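Local structure of insecticidal crystal protein Cry35Ab1 (Bacillus thuringiensis, 4JP0) at residues Y57-V69 and I184-K198. The protein forms one half of a binary insecticidal toxin that, together with Cry34Ab1, kills western corn rootworm larvae, probably by attacking the midgut epithelium. Residues are numbered along the deposited sequence; the frame is centred on the assembly and turned at random.
Sequences YIITSYAANNCKV and IMVNDPNIDKNTQIK
Ala-63 and Asn-194 bring their backbones within 4.1 Å (CA to CA) where the turn after strand 56-61 of the ricin B-type beta-trefoil domain meets the first turn of helix 193-199 in the P42-type toxin region. The pairing illustrates how two domains of one chain can be joined by apolar packing edged with bridging waters. Ile-197 occupies the middle. Its CG2, set between backbone N and carbonyl carbon, lies 3.5 Å from SG of Cys-67 and also meets Ala-63, while CG1, anti to the backbone N (chi1 -157°), passes beside Tyr-62 CD1 and carries the Ile-197 CD1 to CG2 of Thr-60. Back along the strand, Ile-184 slides past Thr-60 and pushes its CD1 against CG2 of Ile-58, a tight 3.5 Å. The side chain of Met-185 extends the packing to Ile-52 and Tyr-82. Around the helix start, the amide of Asn-194 lies against the backbone of Ala-63, with Asn-194 OD1 standing 3.3 Å from Ala-63 C. The aliphatic chain of Lys-193 crosses Asn-66, placing Lys-193 CD 3.3 Å from Asn-66 O. Asp-192 caps this helix by accepting from Thr-195 N at OD2, above the carboxylate plane. Waters bridge the polar groups at the edge: one accepts from both Asn-66 N and Asn-194 ND2, another links Asn-66 OD1 to Lys-193 N, and a third joins Cys-67 O to Lys-193 NZ. Farther along the helix, a fourth water lies in the ring plane of Tyr-62, 3.0 Å from its OH, and donates to Ile-197 O at 2.8 Å.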
loop_
_atom_site.group_PDB
_atom_site.type_symbol
_atom_site.label_atom_id
_atom_site.label_comp_id
_atom_site.label_asym_id
_atom_site.label_seq_id
_atom_site.Cartn_x
_atom_site.Cartn_y
_atom_site.Cartn_z
ATOM N N TYR A 57 5.624 16.837 -1.847
ATOM C CA TYR A 57 5.218 16.744 -0.468
ATOM C C TYR A 57 3.803 17.236 -0.255
ATOM O O TYR A 57 3.307 18.062 -1.045
ATOM C CB TYR A 57 6.084 17.666 0.406
ATOM C CG TYR A 57 7.541 17.364 0.341
ATOM C CD1 TYR A 57 8.350 17.982 -0.596
ATOM C CD2 TYR A 57 8.106 16.427 1.185
ATOM C CE1 TYR A 57 9.685 17.722 -0.673
ATOM C CE2 TYR A 57 9.457 16.158 1.118
ATOM C CZ TYR A 57 10.245 16.812 0.182
ATOM O OH TYR A 57 11.597 16.551 0.085
ATOM N N ILE A 58 3.200 16.765 0.847
ATOM C CA ILE A 58 1.930 17.298 1.338
ATOM C C ILE A 58 2.304 18.013 2.631
ATOM O O ILE A 58 3.033 17.457 3.465
ATOM C CB ILE A 58 0.933 16.165 1.666
ATOM C CG1 ILE A 58 0.598 15.357 0.406
ATOM C CG2 ILE A 58 -0.327 16.764 2.277
ATOM C CD1 ILE A 58 -0.046 16.228 -0.716
ATOM N N ILE A 59 1.849 19.242 2.810
ATOM C CA ILE A 59 2.179 19.991 4.036
ATOM C C ILE A 59 0.934 19.990 4.950
ATOM O O ILE A 59 -0.142 20.570 4.600
ATOM C CB ILE A 59 2.578 21.427 3.667
ATOM C CG1 ILE A 59 3.738 21.413 2.644
ATOM C CG2 ILE A 59 2.890 22.230 4.966
ATOM C CD1 ILE A 59 4.208 22.848 2.164
ATOM N N THR A 60 1.083 19.365 6.119
ATOM C CA THR A 60 -0.062 19.066 6.976
ATOM C C THR A 60 -0.054 19.856 8.244
ATOM O O THR A 60 0.985 19.958 8.897
ATOM C CB THR A 60 -0.006 17.589 7.369
ATOM O OG1 THR A 60 0.058 16.789 6.169
ATOM C CG2 THR A 60 -1.287 17.154 8.133
ATOM N N SER A 61 -1.199 20.423 8.593
ATOM C CA SER A 61 -1.294 21.157 9.858
ATOM C C SER A 61 -1.127 20.118 10.987
ATOM O O SER A 61 -1.919 19.161 11.124
ATOM C CB SER A 61 -2.646 21.852 9.951
ATOM O OG SER A 61 -2.639 22.749 11.040
ATOM N N TYR A 62 -0.121 20.317 11.823
ATOM C CA TYR A 62 0.213 19.264 12.780
ATOM C C TYR A 62 -0.679 19.278 13.998
ATOM O O TYR A 62 -0.513 20.107 14.872
ATOM C CB TYR A 62 1.694 19.341 13.175
ATOM C CG TYR A 62 2.132 18.236 14.120
ATOM C CD1 TYR A 62 2.304 16.941 13.662
ATOM C CD2 TYR A 62 2.346 18.492 15.468
ATOM C CE1 TYR A 62 2.710 15.924 14.528
ATOM C CE2 TYR A 62 2.746 17.506 16.326
ATOM C CZ TYR A 62 2.909 16.220 15.871
ATOM O OH TYR A 62 3.348 15.232 16.727
ATOM N N ALA A 63 -1.660 18.372 14.029
ATOM C CA ALA A 63 -2.583 18.246 15.156
ATOM C C ALA A 63 -3.315 19.559 15.408
ATOM O O ALA A 63 -3.599 19.936 16.568
ATOM C CB ALA A 63 -1.851 17.827 16.410
ATOM N N ALA A 64 -3.576 20.275 14.318
ATOM C CA ALA A 64 -4.427 21.447 14.373
ATOM C C ALA A 64 -5.304 21.433 13.123
ATOM O O ALA A 64 -4.942 20.793 12.134
ATOM C CB ALA A 64 -3.614 22.697 14.412
ATOM N N ASN A 65 -6.420 22.148 13.160
ATOM C CA ASN A 65 -7.353 22.193 12.014
ATOM C C ASN A 65 -7.694 20.814 11.480
ATOM O O ASN A 65 -7.837 20.637 10.283
ATOM C CB ASN A 65 -6.763 23.056 10.872
ATOM C CG ASN A 65 -6.107 24.330 11.381
ATOM O OD1 ASN A 65 -4.875 24.441 11.413
ATOM N ND2 ASN A 65 -6.932 25.309 11.755
ATOM N N ASN A 66 -7.852 19.845 12.379
ATOM C CA ASN A 66 -8.194 18.477 11.974
ATOM C C ASN A 66 -7.193 17.863 10.992
ATOM O O ASN A 66 -7.548 16.984 10.168
ATOM C CB ASN A 66 -9.655 18.412 11.435
ATOM C CG ASN A 66 -10.274 17.037 11.576
ATOM O OD1 ASN A 66 -10.032 16.321 12.556
ATOM N ND2 ASN A 66 -11.058 16.644 10.580
ATOM N N CYS A 67 -5.934 18.301 11.089
ATOM C CA CYS A 67 -4.878 17.785 10.236
ATOM C C CYS A 67 -5.225 17.982 8.763
ATOM O O CYS A 67 -4.941 17.130 7.951
ATOM C CB CYS A 67 -4.577 16.306 10.536
ATOM S SG CYS A 67 -3.862 16.108 12.181
ATOM N N LYS A 68 -5.904 19.075 8.446
ATOM C CA LYS A 68 -6.076 19.463 7.049
ATOM C C LYS A 68 -4.691 19.913 6.503
ATOM O O LYS A 68 -3.730 20.117 7.262
ATOM C CB LYS A 68 -7.100 20.569 6.930
ATOM C CG LYS A 68 -8.566 20.094 7.177
ATOM C CD LYS A 68 -9.474 21.290 7.150
ATOM C CE LYS A 68 -10.865 20.967 7.728
ATOM N NZ LYS A 68 -11.673 20.091 6.864
ATOM N N VAL A 69 -4.581 20.051 5.186
ATOM C CA VAL A 69 -3.311 20.298 4.551
ATOM C C VAL A 69 -3.312 21.564 3.712
ATOM O O VAL A 69 -4.364 22.055 3.284
ATOM C CB VAL A 69 -2.942 19.109 3.610
ATOM C CG1 VAL A 69 -3.011 17.758 4.393
ATOM C CG2 VAL A 69 -3.895 19.041 2.432
ATOM N N ILE A 184 -2.499 10.795 6.865
ATOM C CA ILE A 184 -3.482 11.571 6.135
ATOM C C ILE A 184 -4.147 10.773 5.027
ATOM O O ILE A 184 -5.249 11.119 4.606
ATOM C CB ILE A 184 -2.880 12.902 5.579
ATOM C CG1 ILE A 184 -1.635 12.611 4.733
ATOM C CG2 ILE A 184 -2.524 13.849 6.753
ATOM C CD1 ILE A 184 -1.171 13.824 3.876
ATOM N N MET A 185 -3.477 9.725 4.553
ATOM C CA MET A 185 -4.005 8.889 3.475
ATOM C C MET A 185 -4.763 7.681 4.031
ATOM O O MET A 185 -5.201 6.806 3.265
ATOM C CB MET A 185 -2.854 8.382 2.604
ATOM C CG MET A 185 -2.101 9.492 1.919
ATOM S SD MET A 185 -0.606 8.898 1.150
ATOM C CE MET A 185 0.223 10.462 0.839
ATOM N N VAL A 186 -4.898 7.619 5.344
ATOM C CA VAL A 186 -5.571 6.504 5.989
ATOM C C VAL A 186 -6.840 6.926 6.690
ATOM O O VAL A 186 -6.806 7.824 7.510
ATOM C CB VAL A 186 -4.653 5.844 7.029
ATOM C CG1 VAL A 186 -5.442 4.814 7.863
ATOM C CG2 VAL A 186 -3.456 5.215 6.324
ATOM N N ASN A 187 -7.960 6.286 6.356
ATOM C CA ASN A 187 -9.215 6.569 7.029
ATOM C C ASN A 187 -9.334 5.582 8.175
ATOM O O ASN A 187 -9.635 4.408 7.951
ATOM C CB ASN A 187 -10.391 6.464 6.051
ATOM C CG ASN A 187 -11.743 6.443 6.752
ATOM O OD1 ASN A 187 -11.945 7.202 7.728
ATOM N ND2 ASN A 187 -12.692 5.700 6.374
ATOM N N ASP A 188 -9.073 6.069 9.392
ATOM C CA ASP A 188 -9.075 5.258 10.619
ATOM C C ASP A 188 -10.136 5.873 11.532
ATOM O O ASP A 188 -9.859 6.789 12.312
ATOM C CB ASP A 188 -7.689 5.287 11.276
ATOM C CG ASP A 188 -7.554 4.321 12.473
ATOM O OD1 ASP A 188 -8.572 3.829 13.011
ATOM O OD2 ASP A 188 -6.448 4.002 12.941
ATOM N N PRO A 189 -11.364 5.383 11.383
ATOM C CA PRO A 189 -12.533 5.938 12.086
ATOM C C PRO A 189 -12.517 5.756 13.601
ATOM O O PRO A 189 -13.336 6.362 14.299
ATOM C CB PRO A 189 -13.698 5.145 11.491
ATOM C CG PRO A 189 -13.068 3.854 11.090
ATOM C CD PRO A 189 -11.730 4.275 10.479
ATOM N N ASN A 190 -11.609 4.940 14.109
ATOM C CA ASN A 190 -11.575 4.757 15.546
ATOM C C ASN A 190 -10.591 5.641 16.315
ATOM O O ASN A 190 -10.363 5.425 17.492
ATOM C CB ASN A 190 -11.375 3.280 15.856
ATOM C CG ASN A 190 -12.603 2.475 15.539
ATOM O OD1 ASN A 190 -13.695 2.885 15.876
ATOM N ND2 ASN A 190 -12.438 1.329 14.870
ATOM N N ILE A 191 -10.006 6.638 15.663
ATOM C CA ILE A 191 -9.082 7.531 16.362
ATOM C C ILE A 191 -9.247 8.909 15.769
ATOM O O ILE A 191 -9.483 9.004 14.586
ATOM C CB ILE A 191 -7.622 7.056 16.184
ATOM C CG1 ILE A 191 -6.673 7.862 17.079
ATOM C CG2 ILE A 191 -7.176 7.161 14.751
ATOM C CD1 ILE A 191 -5.297 7.287 17.106
ATOM N N ASP A 192 -9.125 9.965 16.556
ATOM C CA ASP A 192 -9.245 11.302 15.999
ATOM C C ASP A 192 -7.980 11.720 15.244
ATOM O O ASP A 192 -6.925 11.236 15.511
ATOM C CB ASP A 192 -9.599 12.355 17.039
ATOM C CG ASP A 192 -8.477 12.665 17.937
ATOM O OD1 ASP A 192 -8.305 11.979 18.909
ATOM O OD2 ASP A 192 -7.754 13.579 17.697
ATOM N N LYS A 193 -8.164 12.640 14.308
ATOM C CA LYS A 193 -7.077 12.961 13.413
ATOM C C LYS A 193 -5.902 13.565 14.178
ATOM O O LYS A 193 -4.758 13.283 13.876
ATOM C CB LYS A 193 -7.577 13.896 12.303
ATOM C CG LYS A 193 -8.172 13.108 11.089
ATOM C CD LYS A 193 -8.862 13.988 10.100
ATOM C CE LYS A 193 -9.398 13.137 8.912
ATOM N NZ LYS A 193 -8.268 12.704 8.096
ATOM N N ASN A 194 -6.178 14.415 15.154
ATOM C CA ASN A 194 -5.080 15.070 15.863
ATOM C C ASN A 194 -4.291 14.072 16.675
ATOM O O ASN A 194 -3.071 14.118 16.691
ATOM C CB ASN A 194 -5.564 16.273 16.709
ATOM C CG ASN A 194 -6.094 17.417 15.839
ATOM O OD1 ASN A 194 -5.782 17.487 14.652
ATOM N ND2 ASN A 194 -6.950 18.288 16.410
ATOM N N THR A 195 -4.985 13.126 17.303
ATOM C CA THR A 195 -4.306 12.121 18.080
ATOM C C THR A 195 -3.547 11.166 17.160
ATOM O O THR A 195 -2.452 10.705 17.488
ATOM C CB THR A 195 -5.298 11.327 18.917
ATOM O OG1 THR A 195 -6.012 12.232 19.769
ATOM C CG2 THR A 195 -4.547 10.438 19.899
ATOM N N GLN A 196 -4.157 10.884 16.012
ATOM C CA GLN A 196 -3.543 10.080 14.975
ATOM C C GLN A 196 -2.149 10.583 14.538
ATOM O O GLN A 196 -1.155 9.841 14.534
ATOM C CB GLN A 196 -4.484 10.037 13.758
ATOM C CG GLN A 196 -4.017 9.077 12.684
ATOM C CD GLN A 196 -4.820 9.175 11.415
ATOM O OE1 GLN A 196 -5.001 10.273 10.891
ATOM N NE2 GLN A 196 -5.304 8.028 10.905
ATOM N N ILE A 197 -2.076 11.841 14.145
ATOM C CA ILE A 197 -0.804 12.352 13.685
ATOM C C ILE A 197 0.256 12.437 14.816
ATOM O O ILE A 197 1.442 12.394 14.543
ATOM C CB ILE A 197 -0.974 13.707 12.955
ATOM C CG1 ILE A 197 0.224 13.932 12.016
ATOM C CG2 ILE A 197 -1.111 14.853 13.973
ATOM C CD1 ILE A 197 -0.040 14.970 10.938
ATOM N N LYS A 198 -0.181 12.598 16.065
ATOM C CA LYS A 198 0.746 12.700 17.179
ATOM C C LYS A 198 1.308 11.365 17.620
ATOM O O LYS A 198 2.435 11.310 18.136
ATOM C CB LYS A 198 0.061 13.390 18.379
ATOM C CG LYS A 198 0.015 14.864 18.180
ATOM C CD LYS A 198 -0.896 15.575 19.176
ATOM C CE LYS A 198 -0.323 15.639 20.544
ATOM N NZ LYS A 198 -1.438 15.773 21.546
HETATM O O HOH W 1 4.043 12.605 15.530
HETATM O O HOH W 2 -8.481 20.386 15.179
HETATM O O HOH W 3 -10.983 13.816 13.535
HETATM O O HOH W 4 -5.463 13.965 8.341
#